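Local coordinates for protein iron-containing alcohol dehydrogenase (Ralstonia eutropha, PDB 3JZD) that probably reduces maleylacetate to 3-oxoadipate with NADH or NADPH, belongs to the iron-containing alcohol dehydrogenase family, binds NAD and forms a homodimer of two-domain subunits, at residues I176-E181 / T232-V237; G182-D187 / A274-A279. All blocks are in the same frame, centred on the assembly; numbering follows the deposited sequence.

Contact 1: I176-E181 / T232-V237; sequences IAHAAE and TVLGGV
Leu234 places a methyl, CD2, over the face of the His178 imidazole, and this pairing carries most of the contact. Followed outward, Leu234 CB meets His178 CB at 3.9 Å and lies as close to His178 CG, beside the root of the ring. CG stands anti to the backbone N (chi1 176°), which carries the fork across the face of the imidazole; CD1 only brushes ND1 of His178. CD2 ends over the middle of the ring, 3.6 Å from the His178 centroid and 12° off the ring normal, a CH-pi contact over the face. The ring is held from both nitrogens: ND1 is hydrogen-bonded to His243 NE2 and NE2 to the carbonyl O of Ala124, so its rotation is fixed while Leu234 packs on it. The two segments belong to helices 165-182 and 217-236 of the all-helical C-terminal domain of the iron-containing alcohol dehydrogenase fold; the axes of the two short segments pass 8.4 Å apart at 50°. Leu234 also lines the NAD pocket and touches both the dinucleotide and Thr129, so the side chain packed on His178 is one that also meets the cofactor. One residue back, Val233 uses one branch, CG1, against the helix backbone instead of a side chain: it packs 3.8 Å from His178 O and reaches the CA of Ala179 at 4.3 Å. Val233 O accepts from the backbone N atoms of both Gly236 and Val237.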
ATOM      1  N   ILE A 176       1.700 -15.350   8.379  1.00 15.76           N
ATOM      2  CA  ILE A 176       2.757 -15.667   7.404  1.00 13.59           C
ATOM      3  C   ILE A 176       2.178 -16.472   6.242  1.00 13.50           C
ATOM      4  O   ILE A 176       2.549 -16.244   5.108  1.00 11.08           O
ATOM      5  CB  ILE A 176       3.950 -16.419   8.051  1.00 13.82           C
ATOM      6  CG1 ILE A 176       4.765 -15.446   8.882  1.00 11.81           C
ATOM      7  CG2 ILE A 176       4.838 -17.114   6.960  1.00 10.75           C
ATOM      8  CD1 ILE A 176       5.818 -16.058   9.764  1.00 16.08           C
ATOM      9  N   ALA A 177       1.247 -17.386   6.535  1.00 13.28           N
ATOM     10  CA  ALA A 177       0.599 -18.182   5.479  1.00 14.73           C
ATOM     11  C   ALA A 177      -0.047 -17.304   4.448  1.00 14.40           C
ATOM     12  O   ALA A 177       0.031 -17.620   3.262  1.00 12.87           O
ATOM     13  CB  ALA A 177      -0.511 -19.156   6.050  1.00 12.26           C
ATOM     14  N   HIS A 178      -0.738 -16.243   4.890  1.00 15.99           N
ATOM     15  CA  HIS A 178      -1.431 -15.342   3.931  1.00 16.73           C
ATOM     16  C   HIS A 178      -0.411 -14.752   2.946  1.00 16.96           C
ATOM     17  O   HIS A 178      -0.606 -14.740   1.726  1.00 17.55           O
ATOM     18  CB  HIS A 178      -2.116 -14.140   4.608  1.00 17.72           C
ATOM     19  CG  HIS A 178      -3.046 -14.475   5.740  1.00 14.49           C
ATOM     20  ND1 HIS A 178      -3.807 -15.624   5.789  1.00 17.23           N
ATOM     21  CD2 HIS A 178      -3.393 -13.750   6.830  1.00 17.07           C
ATOM     22  CE1 HIS A 178      -4.553 -15.611   6.883  1.00 20.93           C
ATOM     23  NE2 HIS A 178      -4.320 -14.485   7.533  1.00 15.65           N
ATOM     24  N   ALA A 179       0.677 -14.256   3.504  1.00 16.04           N
ATOM     25  CA  ALA A 179       1.741 -13.679   2.714  1.00 15.27           C
ATOM     26  C   ALA A 179       2.428 -14.721   1.810  1.00 15.59           C
ATOM     27  O   ALA A 179       2.728 -14.453   0.631  1.00 14.90           O
ATOM     28  CB  ALA A 179       2.804 -12.983   3.653  1.00 12.13           C
ATOM     29  N   ALA A 180       2.714 -15.897   2.356  1.00 15.51           N
ATOM     30  CA  ALA A 180       3.415 -16.946   1.586  1.00 15.74           C
ATOM     31  C   ALA A 180       2.675 -17.288   0.289  1.00 14.16           C
ATOM     32  O   ALA A 180       3.267 -17.314  -0.782  1.00 12.75           O
ATOM     33  CB  ALA A 180       3.678 -18.235   2.480  1.00 15.28           C
ATOM     34  N   GLU A 181       1.365 -17.509   0.390  1.00 15.22           N
ATOM     35  CA  GLU A 181       0.523 -17.811  -0.778  1.00 14.78           C
ATOM     36  C   GLU A 181       0.246 -16.607  -1.640  1.00 13.66           C
ATOM     37  O   GLU A 181       0.070 -16.725  -2.863  1.00 15.68           O
ATOM     38  CB  GLU A 181      -0.826 -18.497  -0.381  1.00 16.23           C
ATOM     39  CG  GLU A 181      -0.654 -19.837   0.259  1.00 17.67           C
ATOM     40  CD  GLU A 181      -1.763 -20.800  -0.094  1.00 18.35           C
ATOM     41  OE1 GLU A 181      -2.965 -20.539   0.251  1.00 15.08           O
ATOM     42  OE2 GLU A 181      -1.389 -21.829  -0.710  1.00 12.90           O
ATOM     43  N   THR A 232      -3.364  -7.560   4.584  1.00 16.85           N
ATOM     44  CA  THR A 232      -3.577  -6.742   3.407  1.00 15.63           C
ATOM     45  C   THR A 232      -3.366  -7.617   2.181  1.00 16.07           C
ATOM     46  O   THR A 232      -4.143  -7.512   1.234  1.00 14.10           O
ATOM     47  CB  THR A 232      -2.671  -5.515   3.377  1.00 14.21           C
ATOM     48  OG1 THR A 232      -2.861  -4.772   4.593  1.00 17.75           O
ATOM     49  CG2 THR A 232      -2.986  -4.668   2.162  1.00 19.19           C
ATOM     50  N   VAL A 233      -2.347  -8.491   2.203  1.00 16.59           N
ATOM     51  CA  VAL A 233      -2.130  -9.420   1.076  1.00 15.91           C
ATOM     52  C   VAL A 233      -3.349 -10.375   0.952  1.00 16.87           C
ATOM     53  O   VAL A 233      -3.879 -10.593  -0.135  1.00 16.70           O
ATOM     54  CB  VAL A 233      -0.794 -10.201   1.205  1.00 18.38           C
ATOM     55  CG1 VAL A 233      -0.635 -11.272   0.115  1.00 12.64           C
ATOM     56  CG2 VAL A 233       0.425  -9.220   1.262  1.00 10.91           C
ATOM     57  N   LEU A 234      -3.816 -10.923   2.069  1.00 19.35           N
ATOM     58  CA  LEU A 234      -5.018 -11.789   2.074  1.00 18.10           C
ATOM     59  C   LEU A 234      -6.203 -11.056   1.470  1.00 18.58           C
ATOM     60  O   LEU A 234      -6.960 -11.625   0.729  1.00 18.18           O
ATOM     61  CB  LEU A 234      -5.353 -12.210   3.516  1.00 18.62           C
ATOM     62  CG  LEU A 234      -6.610 -13.035   3.776  1.00 17.12           C
ATOM     63  CD1 LEU A 234      -6.576 -14.387   3.033  1.00 20.40           C
ATOM     64  CD2 LEU A 234      -6.871 -13.204   5.318  1.00 15.68           C
ATOM     65  N   GLY A 235      -6.347  -9.778   1.769  1.00 18.34           N
ATOM     66  CA  GLY A 235      -7.476  -9.040   1.251  1.00 20.23           C
ATOM     67  C   GLY A 235      -7.392  -8.626  -0.203  1.00 20.83           C
ATOM     68  O   GLY A 235      -8.405  -8.218  -0.790  1.00 22.08           O
ATOM     69  N   GLY A 236      -6.206  -8.726  -0.784  1.00 20.60           N
ATOM     70  CA  GLY A 236      -5.978  -8.242  -2.128  1.00 19.77           C
ATOM     71  C   GLY A 236      -5.661  -9.237  -3.233  1.00 19.15           C
ATOM     72  O   GLY A 236      -5.848  -8.899  -4.386  1.00 20.96           O
ATOM     73  N   VAL A 237      -5.192 -10.437  -2.919  1.00 16.46           N
ATOM     74  CA  VAL A 237      -4.896 -11.447  -3.944  1.00 15.53           C
ATOM     75  C   VAL A 237      -5.466 -12.789  -3.512  1.00 16.09           C
ATOM     76  O   VAL A 237      -5.846 -12.951  -2.348  1.00 17.91           O
ATOM     77  CB  VAL A 237      -3.365 -11.538  -4.252  1.00 15.79           C
ATOM     78  CG1 VAL A 237      -2.815 -10.148  -4.652  1.00 15.73           C
ATOM     79  CG2 VAL A 237      -2.596 -12.073  -3.069  1.00 12.70           C
TER

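Contact 2: G182-D187 / A274-A279; sequences GLYARD and AAVPEA
Leu183 and Ala279 bring their CA atoms within 5.5 Å where a type I beta turn from Gly182 to Ala185, closed by Ala185 N bonding to Gly182 O at 3.2 Å, meets the first turn of helix 277-287. Both segments lie in the helical C-terminal domain of the iron-containing alcohol dehydrogenase fold: the chain leaves helix 165-182 here on its way to helix 190-212, and Val276 takes the N-cap position of helix 277-287. No hydrogen bond crosses between the two segments; the join is made by apolar side chains. Ala279 sits at its centre, its single methyl facing the turn. That CB lies 3.8 Å from Leu183 O and 3.9 Å from Leu183 CB, and it also approaches Tyr184 at the edge of the phenol, near the ring plane. Beyond CB, Leu183 packs on Ser193, Ala196 and Ile200 of helix 190-212 and on Arg282 and Ile283 of helix 277-287. Tyr184 carries the other half of the contact. Its CG is wedged between the backbone N and the carbonyl carbon (chi1 58°), which swings the ring across Val276. The two methyls of that valine divide the work, CG1 resting on Tyr184 CB and CG2 on the ring carbon CD2, both at 3.8 Å; the two side chains cross obliquely. Pro336, from a loop, touches both Tyr184 and Val276 and adds to the apolar packing around them. At the far end of the phenol the polar group is bound outside the two segments, where Tyr184 OH is hydrogen-bonded to Glu181 OE2 and to Asn272 ND2.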
ATOM      1  N   GLY A 182       0.205 -15.431  -1.027  1.00 14.00           N
ATOM      2  CA  GLY A 182       0.077 -14.197  -1.774  1.00 13.76           C
ATOM      3  C   GLY A 182       1.210 -14.064  -2.797  1.00 14.64           C
ATOM      4  O   GLY A 182       1.012 -13.604  -3.917  1.00 13.06           O
ATOM      5  N   LEU A 183       2.407 -14.491  -2.412  1.00 13.46           N
ATOM      6  CA  LEU A 183       3.534 -14.390  -3.313  1.00 14.59           C
ATOM      7  C   LEU A 183       3.349 -15.230  -4.566  1.00 15.34           C
ATOM      8  O   LEU A 183       4.007 -14.984  -5.543  1.00 15.34           O
ATOM      9  CB  LEU A 183       4.838 -14.742  -2.583  1.00 13.19           C
ATOM     10  CG  LEU A 183       5.312 -13.694  -1.596  1.00 16.32           C
ATOM     11  CD1 LEU A 183       6.311 -14.285  -0.581  1.00 10.95           C
ATOM     12  CD2 LEU A 183       5.911 -12.524  -2.381  1.00 11.73           C
ATOM     13  N   TYR A 184       2.544 -16.293  -4.527  1.00 14.87           N
ATOM     14  CA  TYR A 184       2.347 -17.074  -5.734  1.00 14.20           C
ATOM     15  C   TYR A 184       0.923 -17.068  -6.264  1.00 13.88           C
ATOM     16  O   TYR A 184       0.548 -17.899  -7.071  1.00 14.82           O
ATOM     17  CB  TYR A 184       2.883 -18.481  -5.563  1.00 15.13           C
ATOM     18  CG  TYR A 184       2.339 -19.340  -4.444  1.00 14.20           C
ATOM     19  CD1 TYR A 184       1.076 -19.899  -4.522  1.00 18.64           C
ATOM     20  CD2 TYR A 184       3.155 -19.724  -3.367  1.00 14.77           C
ATOM     21  CE1 TYR A 184       0.617 -20.756  -3.523  1.00 16.12           C
ATOM     22  CE2 TYR A 184       2.698 -20.591  -2.381  1.00 18.02           C
ATOM     23  CZ  TYR A 184       1.441 -21.100  -2.474  1.00 17.88           C
ATOM     24  OH  TYR A 184       0.992 -21.970  -1.532  1.00 10.99           O
ATOM     25  N   ALA A 185       0.154 -16.075  -5.841  1.00 14.74           N
ATOM     26  CA  ALA A 185      -1.226 -15.958  -6.230  1.00 14.90           C
ATOM     27  C   ALA A 185      -1.316 -15.846  -7.724  1.00 15.66           C
ATOM     28  O   ALA A 185      -0.453 -15.288  -8.367  1.00 13.29           O
ATOM     29  CB  ALA A 185      -1.859 -14.725  -5.620  1.00 16.58           C
ATOM     30  N   ARG A 186      -2.404 -16.354  -8.266  1.00 15.95           N
ATOM     31  CA  ARG A 186      -2.617 -16.241  -9.677  1.00 17.14           C
ATOM     32  C   ARG A 186      -2.671 -14.777 -10.060  1.00 16.01           C
ATOM     33  O   ARG A 186      -2.268 -14.415 -11.145  1.00 15.83           O
ATOM     34  CB  ARG A 186      -3.922 -16.922 -10.010  1.00 17.18           C
ATOM     35  CG  ARG A 186      -4.199 -17.036 -11.446  1.00 21.64           C
ATOM     36  CD  ARG A 186      -5.599 -17.536 -11.572  1.00 28.33           C
ATOM     37  NE  ARG A 186      -5.871 -17.886 -12.945  1.00 36.44           N
ATOM     38  CZ  ARG A 186      -6.975 -18.506 -13.331  1.00 44.14           C
ATOM     39  NH1 ARG A 186      -7.915 -18.817 -12.433  1.00 41.62           N
ATOM     40  NH2 ARG A 186      -7.138 -18.814 -14.614  1.00 47.74           N
ATOM     41  N   ASP A 187      -3.157 -13.934  -9.154  1.00 15.96           N
ATOM     42  CA  ASP A 187      -3.282 -12.480  -9.384  1.00 16.86           C
ATOM     43  C   ASP A 187      -2.281 -11.675  -8.549  1.00 16.80           C
ATOM     44  O   ASP A 187      -2.520 -10.529  -8.140  1.00 16.33           O
ATOM     45  CB  ASP A 187      -4.730 -12.010  -9.144  1.00 18.73           C
ATOM     46  CG  ASP A 187      -5.243 -12.320  -7.739  1.00 19.36           C
ATOM     47  OD1 ASP A 187      -4.674 -13.200  -7.043  1.00 18.18           O
ATOM     48  OD2 ASP A 187      -6.234 -11.671  -7.336  1.00 24.28           O
ATOM     49  N   ALA A 274       8.038 -26.858  -6.073  1.00 10.41           N
ATOM     50  CA  ALA A 274       8.608 -27.086  -7.396  1.00 13.29           C
ATOM     51  C   ALA A 274       7.990 -26.196  -8.457  1.00 13.03           C
ATOM     52  O   ALA A 274       8.649 -25.832  -9.434  1.00 15.02           O
ATOM     53  CB  ALA A 274       8.459 -28.575  -7.834  1.00 13.08           C
ATOM     54  N   ALA A 275       6.742 -25.825  -8.248  1.00 12.11           N
ATOM     55  CA  ALA A 275       5.992 -25.028  -9.200  1.00 12.03           C
ATOM     56  C   ALA A 275       6.268 -23.526  -9.150  1.00 11.78           C
ATOM     57  O   ALA A 275       6.138 -22.856 -10.183  1.00 11.91           O
ATOM     58  CB  ALA A 275       4.485 -25.285  -8.999  1.00 11.08           C
ATOM     59  N   VAL A 276       6.699 -23.030  -7.989  1.00 12.45           N
ATOM     60  CA  VAL A 276       6.887 -21.589  -7.712  1.00 12.86           C
ATOM     61  C   VAL A 276       8.182 -21.266  -6.976  1.00 13.04           C
ATOM     62  O   VAL A 276       8.165 -20.727  -5.882  1.00 14.22           O
ATOM     63  CB  VAL A 276       5.629 -21.031  -6.917  1.00 14.01           C
ATOM     64  CG1 VAL A 276       4.453 -21.106  -7.817  1.00 12.45           C
ATOM     65  CG2 VAL A 276       5.316 -21.852  -5.630  1.00  8.77           C
ATOM     66  N   PRO A 277       9.340 -21.561  -7.606  1.00 14.21           N
ATOM     67  CA  PRO A 277      10.645 -21.373  -6.975  1.00 13.13           C
ATOM     68  C   PRO A 277      10.961 -19.914  -6.691  1.00 15.10           C
ATOM     69  O   PRO A 277      11.619 -19.591  -5.684  1.00 15.64           O
ATOM     70  CB  PRO A 277      11.616 -21.980  -7.986  1.00 13.79           C
ATOM     71  CG  PRO A 277      10.871 -21.961  -9.301  1.00 13.93           C
ATOM     72  CD  PRO A 277       9.443 -22.121  -8.965  1.00 14.16           C
ATOM     73  N   GLU A 278      10.478 -19.010  -7.526  1.00 16.06           N
ATOM     74  CA  GLU A 278      10.703 -17.599  -7.240  1.00 16.54           C
ATOM     75  C   GLU A 278       9.995 -17.186  -5.920  1.00 16.69           C
ATOM     76  O   GLU A 278      10.606 -16.497  -5.105  1.00 14.76           O
ATOM     77  CB  GLU A 278      10.266 -16.704  -8.392  1.00 16.81           C
ATOM     78  CG  GLU A 278      10.481 -15.256  -8.076  1.00 27.88           C
ATOM     79  CD  GLU A 278      10.353 -14.355  -9.266  1.00 38.70           C
ATOM     80  OE1 GLU A 278      10.548 -14.816 -10.408  1.00 45.96           O
ATOM     81  OE2 GLU A 278      10.084 -13.160  -9.046  1.00 46.67           O
ATOM     82  N   ALA A 279       8.730 -17.590  -5.717  1.00 14.56           N
ATOM     83  CA  ALA A 279       8.033 -17.241  -4.483  1.00 13.31           C
ATOM     84  C   ALA A 279       8.785 -17.889  -3.291  1.00 14.23           C
ATOM     85  O   ALA A 279       9.014 -17.248  -2.276  1.00 15.38           O
ATOM     86  CB  ALA A 279       6.529 -17.658  -4.541  1.00 11.26           C
TER

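In the fold
Contacts 1 and 2 lie 12 Å apart, centre to centre, within the helical C-terminal domain. Helix 165-182 supplies residues 176-181 to contact 1; its last residue and the loop after it, 182-187, form the first half of contact 2. Their partners come later in the chain, 232-237 on and just after helix 217-236 and 274-279 at the start of helix 277-287, so the pairings interleave. They also touch, Val233 CG1 and Val237 CG2 both packing on Gly182 CA. Contact 2 is centred about 20 Å from the chain's centre. The two contacts thus tie helices 165-182, 217-236 and 277-287 together, with only contact 1, nearer that centre, adjoining the NAD pocket.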